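Long-range contacts in probable porin (Pseudomonas aeruginosa, PDB 4FSP), which probably forms a beta-barrel pore in the bacterial outer membrane that lets small solutes through: residues G53-Y58 against L74-V79; S26-N31 against T402-L407; V69-L74 against L108-K113; Q134-R139 against G298-L303. All coordinates share one frame; numbering follows the deposited sequence.

Contact 1 (G53-Y58 against L74-V79); sequences GFLFDY and LGKLGV. With C8E ((hydroxyethyloxy)tri(ethyloxy)octane), chain H; C8E ((hydroxyethyloxy)tri(ethyloxy)octane), chain B.
F56 and G75 face each other where the two strands pack closely. F56 N reaches G75 O at 2.6 Å and G75 N reaches F56 O at 2.8 Å. F56 CB sits 3.7 Å from G75 O, while the F56 ring, anti to its backbone N (chi1 176°), swings off along its own strand. F54 and L77 form the next pair of this kind. The face bearing L55, D57 and L74 is close as well: the CD2 methyls of L55 and L74 meet at 4.0 Å, and L74 CD2 also rests 3.9 Å from D57 CG, a carboxylate whose salt bridge goes to R59. The K76 side chain leads away from the partner strand and packs on F141 and Y105. Segments 53-58 and 74-79 run antiparallel at 175°, on strands 47-59 and 67-80, a beta hairpin in the barrel wall. The face with F54, L77 and V79 is looser. F54 and L77 lie alongside each other, the edge of the F54 ring is turned to L77 O, and F54 CE1 merely grazes V79 CG1 at 4.3 Å. A detergent molecule (C8E, chain H) lies across this face, consistent with its turning to the membrane; G75, lacking a side chain, leaves room for the detergent, whose C10 is 3.9 Å from G75 CA.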
loop_
_atom_site.group_PDB
_atom_site.type_symbol
_atom_site.label_atom_id
_atom_site.label_comp_id
_atom_site.label_asym_id
_atom_site.label_seq_id
_atom_site.Cartn_x
_atom_site.Cartn_y
_atom_site.Cartn_z
ATOM N N GLY A 53 17.793 8.234 4.696
ATOM C CA GLY A 53 17.107 7.601 5.797
ATOM C C GLY A 53 17.867 6.408 6.324
ATOM O O GLY A 53 18.519 5.667 5.579
ATOM N N PHE A 54 17.759 6.218 7.626
ATOM C CA PHE A 54 18.310 5.057 8.282
ATOM C C PHE A 54 17.173 4.406 9.026
ATOM O O PHE A 54 16.403 5.082 9.715
ATOM C CB PHE A 54 19.359 5.495 9.286
ATOM C CG PHE A 54 20.489 6.268 8.683
ATOM C CD1 PHE A 54 20.363 7.627 8.428
ATOM C CD2 PHE A 54 21.689 5.643 8.395
ATOM C CE1 PHE A 54 21.417 8.351 7.880
ATOM C CE2 PHE A 54 22.749 6.358 7.843
ATOM C CZ PHE A 54 22.611 7.714 7.583
ATOM N N LEU A 55 17.072 3.090 8.907
ATOM C CA LEU A 55 15.957 2.378 9.498
ATOM C C LEU A 55 16.429 1.154 10.251
ATOM O O LEU A 55 16.875 0.177 9.647
ATOM C CB LEU A 55 14.959 1.962 8.411
ATOM C CG LEU A 55 13.679 1.322 8.958
ATOM C CD1 LEU A 55 12.471 1.844 8.206
ATOM C CD2 LEU A 55 13.736 -0.191 8.865
ATOM N N PHE A 56 16.308 1.207 11.570
ATOM C CA PHE A 56 16.607 0.065 12.425
ATOM C C PHE A 56 15.331 -0.744 12.659
ATOM O O PHE A 56 14.373 -0.261 13.276
ATOM C CB PHE A 56 17.176 0.570 13.750
ATOM C CG PHE A 56 17.433 -0.508 14.770
ATOM C CD1 PHE A 56 18.538 -1.338 14.658
ATOM C CD2 PHE A 56 16.595 -0.654 15.870
ATOM C CE1 PHE A 56 18.789 -2.322 15.616
ATOM C CE2 PHE A 56 16.843 -1.629 16.835
ATOM C CZ PHE A 56 17.939 -2.465 16.704
ATOM N N ASP A 57 15.313 -1.977 12.164
ATOM C CA ASP A 57 14.117 -2.810 12.261
ATOM C C ASP A 57 14.419 -4.035 13.106
ATOM O O ASP A 57 15.097 -4.953 12.657
ATOM C CB ASP A 57 13.638 -3.228 10.869
ATOM C CG ASP A 57 12.304 -3.968 10.893
ATOM O OD1 ASP A 57 11.904 -4.469 11.961
ATOM O OD2 ASP A 57 11.654 -4.069 9.828
ATOM N N TYR A 58 13.885 -4.040 14.324
ATOM C CA TYR A 58 14.109 -5.116 15.281
ATOM C C TYR A 58 12.841 -5.931 15.526
ATOM O O TYR A 58 11.765 -5.369 15.732
ATOM C CB TYR A 58 14.580 -4.529 16.611
ATOM C CG TYR A 58 14.539 -5.514 17.751
ATOM C CD1 TYR A 58 15.544 -6.460 17.907
ATOM C CD2 TYR A 58 13.505 -5.496 18.677
ATOM C CE1 TYR A 58 15.522 -7.373 18.963
ATOM C CE2 TYR A 58 13.466 -6.417 19.733
ATOM C CZ TYR A 58 14.480 -7.346 19.871
ATOM O OH TYR A 58 14.458 -8.251 20.920
ATOM N N LEU A 74 10.895 -0.110 15.690
ATOM C CA LEU A 74 11.292 0.590 14.481
ATOM C C LEU A 74 12.015 1.887 14.839
ATOM O O LEU A 74 11.414 2.819 15.381
ATOM C CB LEU A 74 10.075 0.898 13.610
ATOM C CG LEU A 74 9.661 -0.114 12.535
ATOM C CD1 LEU A 74 8.467 0.408 11.727
ATOM C CD2 LEU A 74 10.825 -0.448 11.609
ATOM N N GLY A 75 13.308 1.938 14.547
ATOM C CA GLY A 75 14.077 3.151 14.749
ATOM C C GLY A 75 14.315 3.816 13.408
ATOM O O GLY A 75 14.876 3.204 12.488
ATOM N N LYS A 76 13.873 5.063 13.283
ATOM C CA LYS A 76 14.026 5.788 12.029
ATOM C C LYS A 76 14.801 7.087 12.224
ATOM O O LYS A 76 14.520 7.864 13.142
ATOM C CB LYS A 76 12.656 6.076 11.409
ATOM C CG LYS A 76 11.814 4.822 11.222
ATOM C CD LYS A 76 10.328 5.091 11.401
ATOM C CE LYS A 76 9.776 5.918 10.266
ATOM N NZ LYS A 76 8.292 5.971 10.353
ATOM N N LEU A 77 15.784 7.308 11.362
ATOM C CA LEU A 77 16.454 8.599 11.297
ATOM C C LEU A 77 16.392 9.149 9.868
ATOM O O LEU A 77 16.710 8.446 8.903
ATOM C CB LEU A 77 17.903 8.488 11.779
ATOM C CG LEU A 77 18.683 9.806 11.829
ATOM C CD1 LEU A 77 18.067 10.749 12.852
ATOM C CD2 LEU A 77 20.154 9.559 12.143
ATOM N N GLY A 78 15.957 10.399 9.738
ATOM C CA GLY A 78 15.879 11.053 8.443
ATOM C C GLY A 78 16.580 12.403 8.434
ATOM O O GLY A 78 16.380 13.225 9.334
ATOM N N VAL A 79 17.405 12.634 7.416
ATOM C CA VAL A 79 18.143 13.883 7.299
ATOM C C VAL A 79 17.980 14.476 5.904
ATOM O O VAL A 79 18.251 13.803 4.908
ATOM C CB VAL A 79 19.636 13.671 7.599
ATOM C CG1 VAL A 79 20.116 12.361 7.000
ATOM C CG2 VAL A 79 20.449 14.836 7.075
HETATM C C2 C8E H . 12.403 12.167 20.629
HETATM C C3 C8E H . 12.957 11.381 19.450
HETATM C C4 C8E H . 13.030 9.902 19.791
HETATM C C5 C8E H . 14.414 9.337 19.502
HETATM C C6 C8E H . 14.404 8.533 18.207
HETATM C C7 C8E H . 15.712 7.772 18.002
HETATM C C8 C8E H . 15.552 6.655 16.975
HETATM O O9 C8E H . 16.559 6.741 15.988
HETATM C C10 C8E H . 17.103 5.485 15.655
HETATM C C11 C8E H . 17.740 5.563 14.270
HETATM O O12 C8E H . 18.576 4.437 14.137
HETATM C C13 C8E H . 19.111 4.236 12.851
HETATM C C14 C8E H . 20.407 3.450 13.042
HETATM C C1 C8E B . 17.029 -3.932 20.992
HETATM C C2 C8E B . 17.361 -5.154 21.840
HETATM C C3 C8E B . 18.248 -6.138 21.085
HETATM C C4 C8E B . 18.094 -7.558 21.618
HETATM C C5 C8E B . 19.429 -8.286 21.733
HETATM C C6 C8E B . 19.284 -9.800 21.542
HETATM C C7 C8E B . 20.643 -10.468 21.343
HETATM C C8 C8E B . 20.576 -11.991 21.402
HETATM O O9 C8E B . 20.332 -12.549 20.127
HETATM C C10 C8E B . 21.450 -13.231 19.603
HETATM C C11 C8E B . 21.019 -14.584 19.045
HETATM O O12 C8E B . 20.723 -14.446 17.678
HETATM C C13 C8E B . 21.887 -14.634 16.904
#

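Contact 2 (S26-N31 against T402-L407); sequences SLALRN and TYELPL
The seam that closes the barrel, first strand 24-38 against last strand 394-406, runs here through L27 paired with L405 and L29 paired with Y403. Each pair is joined by two backbone hydrogen bonds; that from L29 N to Y403 O, at 2.6 Å, is nearly straight at 175°. On the face carrying these four residues the isobutyl groups of L27 and L405 cross at a slant, CD2 to CD2 4.1 Å, and the CB atoms of L29 and Y403 touch before the tyrosine ring turns off. L27 also touches a bound C8E detergent. Past the end of the last strand, L407 folds back, its CD1 3.7 Å from S26 C, and it reaches F56 on the next strand.

The opposite face is mostly polar. E404 leaves its strand with CG anti to the backbone N (chi1 167°) and then bends at chi2, laying the carboxylate across the neighbour: OE1 comes 3.4 Å from A28 CB, and OE2 is 3.3 Å from S26 OG, a weak hydrogen bond at most. R30 and T402 run side by side, with the threonine CG2 3.8 Å from R30 NH1; R30 NE makes weak hydrogen bonds to the carbonyls of R139 and L140. Antiparallel pairing of N- and C-terminal strands is the hallmark of closed outer membrane barrels.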
loop_
_atom_site.group_PDB
_atom_site.type_symbol
_atom_site.label_atom_id
_atom_site.label_comp_id
_atom_site.label_asym_id
_atom_site.label_seq_id
_atom_site.Cartn_x
_atom_site.Cartn_y
_atom_site.Cartn_z
ATOM N N SER A 26 17.813 -5.631 11.436
ATOM C CA SER A 26 18.521 -5.149 10.270
ATOM C C SER A 26 18.496 -3.634 10.252
ATOM O O SER A 26 17.665 -2.984 10.912
ATOM C CB SER A 26 17.850 -5.662 9.008
ATOM O OG SER A 26 16.506 -5.219 8.962
ATOM N N LEU A 27 19.419 -3.083 9.481
ATOM C CA LEU A 27 19.509 -1.661 9.262
ATOM C C LEU A 27 19.265 -1.436 7.780
ATOM O O LEU A 27 19.966 -2.018 6.940
ATOM C CB LEU A 27 20.914 -1.188 9.620
ATOM C CG LEU A 27 21.327 0.203 9.131
ATOM C CD1 LEU A 27 20.540 1.268 9.872
ATOM C CD2 LEU A 27 22.825 0.429 9.305
ATOM N N ALA A 28 18.276 -0.610 7.442
ATOM C CA ALA A 28 18.061 -0.246 6.033
ATOM C C ALA A 28 18.570 1.162 5.736
ATOM O O ALA A 28 18.317 2.103 6.500
ATOM C CB ALA A 28 16.582 -0.388 5.636
ATOM N N LEU A 29 19.299 1.296 4.629
ATOM C CA LEU A 29 19.839 2.586 4.213
ATOM C C LEU A 29 19.119 3.023 2.956
ATOM O O LEU A 29 19.029 2.263 1.985
ATOM C CB LEU A 29 21.333 2.471 3.924
ATOM C CG LEU A 29 22.226 2.164 5.130
ATOM C CD1 LEU A 29 23.675 2.002 4.705
ATOM C CD2 LEU A 29 22.105 3.280 6.120
ATOM N N ARG A 30 18.601 4.243 2.954
ATOM C CA ARG A 30 17.773 4.673 1.826
ATOM C C ARG A 30 18.039 6.117 1.433
ATOM O O ARG A 30 17.754 7.048 2.198
ATOM C CB ARG A 30 16.308 4.506 2.193
ATOM C CG ARG A 30 15.352 4.387 1.041
ATOM C CD ARG A 30 14.064 3.792 1.582
ATOM N NE ARG A 30 12.868 4.386 0.998
ATOM C CZ ARG A 30 12.254 3.891 -0.063
ATOM N NH1 ARG A 30 12.742 2.805 -0.644
ATOM N NH2 ARG A 30 11.164 4.476 -0.543
ATOM N N ASN A 31 18.594 6.298 0.240
ATOM C CA ASN A 31 18.757 7.628 -0.314
ATOM C C ASN A 31 17.658 7.882 -1.344
ATOM O O ASN A 31 17.508 7.125 -2.310
ATOM C CB ASN A 31 20.147 7.794 -0.927
ATOM C CG ASN A 31 20.495 9.246 -1.194
ATOM O OD1 ASN A 31 20.438 9.707 -2.332
ATOM N ND2 ASN A 31 20.849 9.977 -0.139
ATOM N N THR A 402 19.019 2.020 -2.373
ATOM C CA THR A 402 18.705 1.256 -1.169
ATOM C C THR A 402 19.777 0.241 -0.853
ATOM O O THR A 402 20.396 -0.350 -1.754
ATOM C CB THR A 402 17.372 0.492 -1.262
ATOM O OG1 THR A 402 17.425 -0.434 -2.353
ATOM C CG2 THR A 402 16.209 1.447 -1.446
ATOM N N TYR A 403 19.986 0.048 0.443
ATOM C CA TYR A 403 20.850 -1.003 0.937
ATOM C C TYR A 403 20.287 -1.561 2.242
ATOM O O TYR A 403 19.906 -0.796 3.141
ATOM C CB TYR A 403 22.278 -0.483 1.145
ATOM C CG TYR A 403 23.259 -1.601 1.363
ATOM C CD1 TYR A 403 23.673 -2.395 0.308
ATOM C CD2 TYR A 403 23.752 -1.881 2.624
ATOM C CE1 TYR A 403 24.562 -3.425 0.500
ATOM C CE2 TYR A 403 24.643 -2.915 2.825
ATOM C CZ TYR A 403 25.044 -3.682 1.759
ATOM O OH TYR A 403 25.930 -4.714 1.944
ATOM N N GLU A 404 20.236 -2.889 2.336
ATOM C CA GLU A 404 19.717 -3.577 3.521
ATOM C C GLU A 404 20.812 -4.387 4.220
ATOM O O GLU A 404 21.380 -5.308 3.629
ATOM C CB GLU A 404 18.566 -4.507 3.133
ATOM C CG GLU A 404 18.164 -5.499 4.213
ATOM C CD GLU A 404 17.139 -4.924 5.167
ATOM O OE1 GLU A 404 17.144 -3.691 5.364
ATOM O OE2 GLU A 404 16.319 -5.699 5.711
ATOM N N LEU A 405 21.090 -4.052 5.480
ATOM C CA LEU A 405 22.187 -4.665 6.230
ATOM C C LEU A 405 21.669 -5.424 7.446
ATOM O O LEU A 405 21.180 -4.810 8.394
ATOM C CB LEU A 405 23.175 -3.589 6.687
ATOM C CG LEU A 405 24.311 -4.007 7.623
ATOM C CD1 LEU A 405 25.290 -4.930 6.914
ATOM C CD2 LEU A 405 25.027 -2.785 8.181
ATOM N N PRO A 406 21.767 -6.765 7.421
ATOM C CA PRO A 406 21.360 -7.602 8.561
ATOM C C PRO A 406 22.328 -7.463 9.728
ATOM O O PRO A 406 23.534 -7.595 9.523
ATOM C CB PRO A 406 21.435 -9.025 7.995
ATOM C CG PRO A 406 22.424 -8.937 6.886
ATOM C CD PRO A 406 22.224 -7.574 6.279
ATOM N N LEU A 407 21.813 -7.206 10.928
ATOM C CA LEU A 407 22.673 -7.003 12.093
ATOM C C LEU A 407 22.845 -8.287 12.886
ATOM O O LEU A 407 23.959 -8.658 13.246
ATOM C CB LEU A 407 22.104 -5.900 12.981
ATOM C CG LEU A 407 21.883 -4.601 12.203
ATOM C CD1 LEU A 407 21.011 -3.624 12.974
ATOM C CD2 LEU A 407 23.225 -3.970 11.866
#

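Contact 3 (V69-L74 against L108-K113); sequences VGLDLL and LDATAK
D72 and K113 are joined by a salt bridge, K113 NZ to D72 OD1 at 2.7 Å, with the oxygen using its syn lone pair. The two side chains meet at about a right angle. K113 CG sits between its own backbone N and carbonyl carbon (chi1 59°), and beyond it the chain is fully extended, which carries the lysine over G70 to the aspartate. The missing side chain of G70 makes this path possible, K113 CG lying 3.4 Å from G70 C. Water 1 ties the pair together from the other carboxylate oxygen, donating to D72 OD2 and weakly accepting from K113 NZ, and the amine also donates to S60 O.

Backbone hydrogen bonds pair G70 with K113, D72 with T111 and L74 with D109, two bonds to each pair.

Apolar contacts lie on the other face. L73 CD2 fits against A110 CB at 3.8 Å and L108 CD2 at 3.9 Å, and L71 CD1 approaches A110 CB at 4.3 Å. The same L71 methyl also lies near a backbone oxygen, CD1 being 3.4 Å from T111 O.

Strand 67-80 is thus held between two antiparallel neighbours. On one side L71 and L73 bond to S60 and Y58 at the end of strand 47-59 and just beyond; on the other side strand 105-116 continues the wall, passing on to strand 119-123 through the bond of A112 with V123.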
loop_
_atom_site.group_PDB
_atom_site.type_symbol
_atom_site.label_atom_id
_atom_site.label_comp_id
_atom_site.label_asym_id
_atom_site.label_seq_id
_atom_site.Cartn_x
_atom_site.Cartn_y
_atom_site.Cartn_z
ATOM N N VAL A 69 4.790 -13.584 24.452
ATOM C CA VAL A 69 4.886 -12.129 24.378
ATOM C C VAL A 69 6.122 -11.720 23.584
ATOM O O VAL A 69 7.193 -12.332 23.714
ATOM C CB VAL A 69 4.963 -11.506 25.797
ATOM C CG1 VAL A 69 4.887 -9.995 25.709
ATOM C CG2 VAL A 69 3.839 -12.036 26.664
ATOM N N GLY A 70 5.986 -10.688 22.759
ATOM C CA GLY A 70 7.119 -10.203 21.985
ATOM C C GLY A 70 7.148 -8.695 21.809
ATOM O O GLY A 70 6.223 -7.983 22.222
ATOM N N LEU A 71 8.219 -8.204 21.193
ATOM C CA LEU A 71 8.403 -6.772 20.992
ATOM C C LEU A 71 9.071 -6.489 19.649
ATOM O O LEU A 71 10.127 -7.058 19.353
ATOM C CB LEU A 71 9.263 -6.207 22.118
ATOM C CG LEU A 71 9.693 -4.741 21.971
ATOM C CD1 LEU A 71 8.486 -3.822 22.032
ATOM C CD2 LEU A 71 10.694 -4.362 23.060
ATOM N N ASP A 72 8.442 -5.645 18.828
ATOM C CA ASP A 72 9.088 -5.108 17.628
ATOM C C ASP A 72 9.453 -3.655 17.876
ATOM O O ASP A 72 8.758 -2.933 18.624
ATOM C CB ASP A 72 8.183 -5.184 16.380
ATOM C CG ASP A 72 7.779 -6.598 16.036
ATOM O OD1 ASP A 72 8.452 -7.536 16.521
ATOM O OD2 ASP A 72 6.792 -6.783 15.274
ATOM N N LEU A 73 10.534 -3.225 17.235
ATOM C CA LEU A 73 11.001 -1.854 17.357
ATOM C C LEU A 73 11.378 -1.311 15.992
ATOM O O LEU A 73 12.095 -1.966 15.227
ATOM C CB LEU A 73 12.226 -1.788 18.273
ATOM C CG LEU A 73 11.946 -1.867 19.768
ATOM C CD1 LEU A 73 13.249 -1.940 20.548
ATOM C CD2 LEU A 73 11.166 -0.636 20.156
ATOM N N LEU A 74 10.895 -0.110 15.690
ATOM C CA LEU A 74 11.292 0.590 14.481
ATOM C C LEU A 74 12.015 1.887 14.839
ATOM O O LEU A 74 11.414 2.819 15.381
ATOM C CB LEU A 74 10.075 0.898 13.610
ATOM C CG LEU A 74 9.661 -0.114 12.535
ATOM C CD1 LEU A 74 8.467 0.408 11.727
ATOM C CD2 LEU A 74 10.825 -0.448 11.609
ATOM N N LEU A 108 11.088 6.563 17.172
ATOM C CA LEU A 108 11.151 5.204 17.679
ATOM C C LEU A 108 9.737 4.666 17.850
ATOM O O LEU A 108 8.951 5.222 18.612
ATOM C CB LEU A 108 11.875 5.188 19.026
ATOM C CG LEU A 108 12.946 4.114 19.224
ATOM C CD1 LEU A 108 13.365 4.038 20.693
ATOM C CD2 LEU A 108 12.448 2.767 18.729
ATOM N N ASP A 109 9.400 3.595 17.140
ATOM C CA ASP A 109 8.071 2.992 17.306
ATOM C C ASP A 109 8.125 1.576 17.854
ATOM O O ASP A 109 8.765 0.697 17.271
ATOM C CB ASP A 109 7.294 3.001 15.999
ATOM C CG ASP A 109 6.831 4.384 15.616
ATOM O OD1 ASP A 109 5.980 4.935 16.335
ATOM O OD2 ASP A 109 7.310 4.920 14.594
ATOM N N ALA A 110 7.438 1.371 18.973
ATOM C CA ALA A 110 7.411 0.085 19.648
ATOM C C ALA A 110 6.098 -0.622 19.370
ATOM O O ALA A 110 5.052 0.012 19.236
ATOM C CB ALA A 110 7.591 0.265 21.151
ATOM N N THR A 111 6.152 -1.946 19.315
ATOM C CA THR A 111 4.952 -2.741 19.142
ATOM C C THR A 111 5.031 -3.966 20.044
ATOM O O THR A 111 5.945 -4.784 19.907
ATOM C CB THR A 111 4.791 -3.191 17.667
ATOM O OG1 THR A 111 4.857 -2.047 16.803
ATOM C CG2 THR A 111 3.453 -3.922 17.453
ATOM N N ALA A 112 4.099 -4.075 20.987
ATOM C CA ALA A 112 3.956 -5.308 21.742
ATOM C C ALA A 112 3.226 -6.331 20.863
ATOM O O ALA A 112 2.294 -5.991 20.101
ATOM C CB ALA A 112 3.187 -5.071 23.034
ATOM N N LYS A 113 3.664 -7.581 20.938
ATOM C CA LYS A 113 2.971 -8.632 20.217
ATOM C C LYS A 113 2.653 -9.816 21.129
ATOM O O LYS A 113 3.505 -10.282 21.887
ATOM C CB LYS A 113 3.728 -9.044 18.947
ATOM C CG LYS A 113 5.139 -9.565 19.167
ATOM C CD LYS A 113 5.944 -9.633 17.854
ATOM C CE LYS A 113 7.342 -10.191 18.121
ATOM N NZ LYS A 113 8.226 -10.223 16.905
HETATM O O HOH W 1 6.816 -8.946 14.062
#

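Contact 4 (Q134-R139 against G298-L303); sequences QPNYGR and GTDPYL
Q134 and D300 share the single direct hydrogen bond across this contact, D300 N to Q134 O at 3.0 Å. It is bent, with an angle of 138° at the hydrogen, and the donor is tilted out of the carbonyl plane; the antiparallel pairing of 134-135 with 299-300 is accordingly weak.

Water does much of the remaining joining. Water 2 accepts from Q134 N and donates to T299 OG1 and to D300 O, while water 3 takes the N-H of N136 at 2.7 Å and donates to G298 O at 2.6 Å. T299 OG1 is also bonded to L296 O.

Among the side chains, those of N136 and D300 cross at about a right angle, with amide and carboxylate planes 55° apart and D300 OD1 3.3 Å from N136 CG. The amide oxygen is used within its own segment, accepting from G138 N in an Asx turn. Q134 bends at chi2 and lays its amide obliquely against the Y302 ring, Q134 CD 3.7 Å from Y302 CD1. That ring has a cation-pi partner in R246.

Both segments are mostly loop, each with a short, weak strand, and lie near the centre of the barrel, consistent with inward-folded loops that narrow the channel. D300 OD2 lies 3.4 Å from P135 O, and D300 OD1 3.5 Å from N136 OD1, oxygens facing oxygens with no bond. The two loops are joined more by bridging water than by direct bonds.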
loop_
_atom_site.group_PDB
_atom_site.type_symbol
_atom_site.label_atom_id
_atom_site.label_comp_id
_atom_site.label_asym_id
_atom_site.label_seq_id
_atom_site.Cartn_x
_atom_site.Cartn_y
_atom_site.Cartn_z
ATOM N N GLN A 134 -3.553 0.926 3.201
ATOM C CA GLN A 134 -2.306 0.438 2.596
ATOM C C GLN A 134 -1.208 1.496 2.757
ATOM O O GLN A 134 -1.456 2.671 2.509
ATOM C CB GLN A 134 -2.510 0.219 1.087
ATOM C CG GLN A 134 -3.376 -0.957 0.725
ATOM C CD GLN A 134 -2.561 -2.180 0.410
ATOM O OE1 GLN A 134 -2.681 -3.227 1.067
ATOM N NE2 GLN A 134 -1.720 -2.064 -0.610
ATOM N N PRO A 135 0.020 1.077 3.114
ATOM C CA PRO A 135 1.110 2.047 3.306
ATOM C C PRO A 135 1.429 2.822 2.034
ATOM O O PRO A 135 1.167 2.338 0.924
ATOM C CB PRO A 135 2.309 1.168 3.673
ATOM C CG PRO A 135 1.978 -0.189 3.121
ATOM C CD PRO A 135 0.489 -0.319 3.190
ATOM N N ASN A 136 1.965 4.027 2.193
ATOM C CA ASN A 136 2.563 4.736 1.062
ATOM C C ASN A 136 4.030 4.311 0.973
ATOM O O ASN A 136 4.795 4.520 1.912
ATOM C CB ASN A 136 2.433 6.255 1.234
ATOM C CG ASN A 136 2.836 7.029 -0.027
ATOM O OD1 ASN A 136 3.638 6.554 -0.835
ATOM N ND2 ASN A 136 2.281 8.227 -0.192
ATOM N N TYR A 137 4.421 3.695 -0.138
ATOM C CA TYR A 137 5.761 3.110 -0.223
ATOM C C TYR A 137 6.779 3.996 -0.951
ATOM O O TYR A 137 7.986 3.836 -0.776
ATOM C CB TYR A 137 5.707 1.711 -0.859
ATOM C CG TYR A 137 5.394 0.581 0.111
ATOM C CD1 TYR A 137 6.020 0.503 1.353
ATOM C CD2 TYR A 137 4.473 -0.411 -0.221
ATOM C CE1 TYR A 137 5.736 -0.535 2.240
ATOM C CE2 TYR A 137 4.181 -1.450 0.656
ATOM C CZ TYR A 137 4.817 -1.509 1.883
ATOM O OH TYR A 137 4.527 -2.538 2.755
ATOM N N GLY A 138 6.294 4.936 -1.753
ATOM C CA GLY A 138 7.177 5.749 -2.570
ATOM C C GLY A 138 7.972 6.810 -1.825
ATOM O O GLY A 138 8.675 7.614 -2.443
ATOM N N ARG A 139 7.866 6.818 -0.502
ATOM C CA ARG A 139 8.546 7.822 0.310
ATOM C C ARG A 139 9.854 7.319 0.919
ATOM O O ARG A 139 10.377 6.282 0.511
ATOM C CB ARG A 139 7.615 8.302 1.417
ATOM C CG ARG A 139 6.703 9.426 0.989
ATOM C CD ARG A 139 5.784 9.836 2.120
ATOM N NE ARG A 139 4.926 8.729 2.527
ATOM C CZ ARG A 139 4.699 8.380 3.788
ATOM N NH1 ARG A 139 5.262 9.053 4.781
ATOM N NH2 ARG A 139 3.904 7.353 4.056
ATOM N N GLY A 298 -1.774 9.669 4.323
ATOM C CA GLY A 298 -0.637 8.823 4.650
ATOM C C GLY A 298 -0.667 7.442 4.017
ATOM O O GLY A 298 0.277 6.663 4.187
ATOM N N THR A 299 -1.740 7.136 3.287
ATOM C CA THR A 299 -1.912 5.811 2.687
ATOM C C THR A 299 -1.994 5.910 1.169
ATOM O O THR A 299 -2.324 6.963 0.644
ATOM C CB THR A 299 -3.213 5.113 3.205
ATOM O OG1 THR A 299 -4.369 5.698 2.582
ATOM C CG2 THR A 299 -3.326 5.223 4.734
ATOM N N ASP A 300 -1.687 4.822 0.469
ATOM C CA ASP A 300 -2.074 4.683 -0.931
ATOM C C ASP A 300 -3.459 4.037 -0.999
ATOM O O ASP A 300 -3.783 3.149 -0.183
ATOM C CB ASP A 300 -1.100 3.771 -1.685
ATOM C CG ASP A 300 0.263 4.385 -1.871
ATOM O OD1 ASP A 300 0.419 5.609 -1.682
ATOM O OD2 ASP A 300 1.186 3.631 -2.230
ATOM N N PRO A 301 -4.276 4.460 -1.980
ATOM C CA PRO A 301 -5.602 3.855 -2.142
ATOM C C PRO A 301 -5.466 2.447 -2.723
ATOM O O PRO A 301 -4.669 2.240 -3.640
ATOM C CB PRO A 301 -6.277 4.774 -3.156
ATOM C CG PRO A 301 -5.082 5.266 -4.044
ATOM C CD PRO A 301 -3.901 5.345 -3.107
ATOM N N TYR A 302 -6.237 1.490 -2.218
ATOM C CA TYR A 302 -6.189 0.133 -2.757
ATOM C C TYR A 302 -6.919 0.029 -4.100
ATOM O O TYR A 302 -7.956 -0.636 -4.205
ATOM C CB TYR A 302 -6.813 -0.832 -1.756
ATOM C CG TYR A 302 -6.514 -2.280 -2.024
ATOM C CD1 TYR A 302 -5.202 -2.741 -2.095
ATOM C CD2 TYR A 302 -7.544 -3.203 -2.187
ATOM C CE1 TYR A 302 -4.916 -4.094 -2.319
ATOM C CE2 TYR A 302 -7.272 -4.560 -2.413
ATOM C CZ TYR A 302 -5.961 -4.995 -2.478
ATOM O OH TYR A 302 -5.689 -6.331 -2.698
ATOM N N LEU A 303 -6.377 0.674 -5.132
ATOM C CA LEU A 303 -7.020 0.668 -6.451
ATOM C C LEU A 303 -6.036 0.159 -7.504
ATOM O O LEU A 303 -4.833 0.416 -7.389
ATOM C CB LEU A 303 -7.475 2.087 -6.802
ATOM C CG LEU A 303 -8.554 2.759 -5.940
ATOM C CD1 LEU A 303 -8.653 4.245 -6.273
ATOM C CD2 LEU A 303 -9.897 2.089 -6.189
HETATM O O HOH W 2 -5.634 2.891 1.876
HETATM O O HOH W 3 2.210 5.024 4.742
#

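In the fold
Contacts 2, 1 and 3 follow one another round the barrel wall. Contacts 1 and 2 have centres 9 Å apart and are stitched by backbone bonds such as A28 N to L55 O at 2.7 Å. Contacts 1 and 3 share L74 and strand 67-80, with centres 14 Å apart, and Y58 N bonds to L73 O between them. Contact 4 is different: its centre is about 4 Å from the centre of the chain, in the interior, and about 19 to 22 Å from the other three centres. It meets the wall at contact 2, where R30 comes up against the backbone of 137-139, though the details there are doubtful. The chain H detergent lies at contact 1, on the wall.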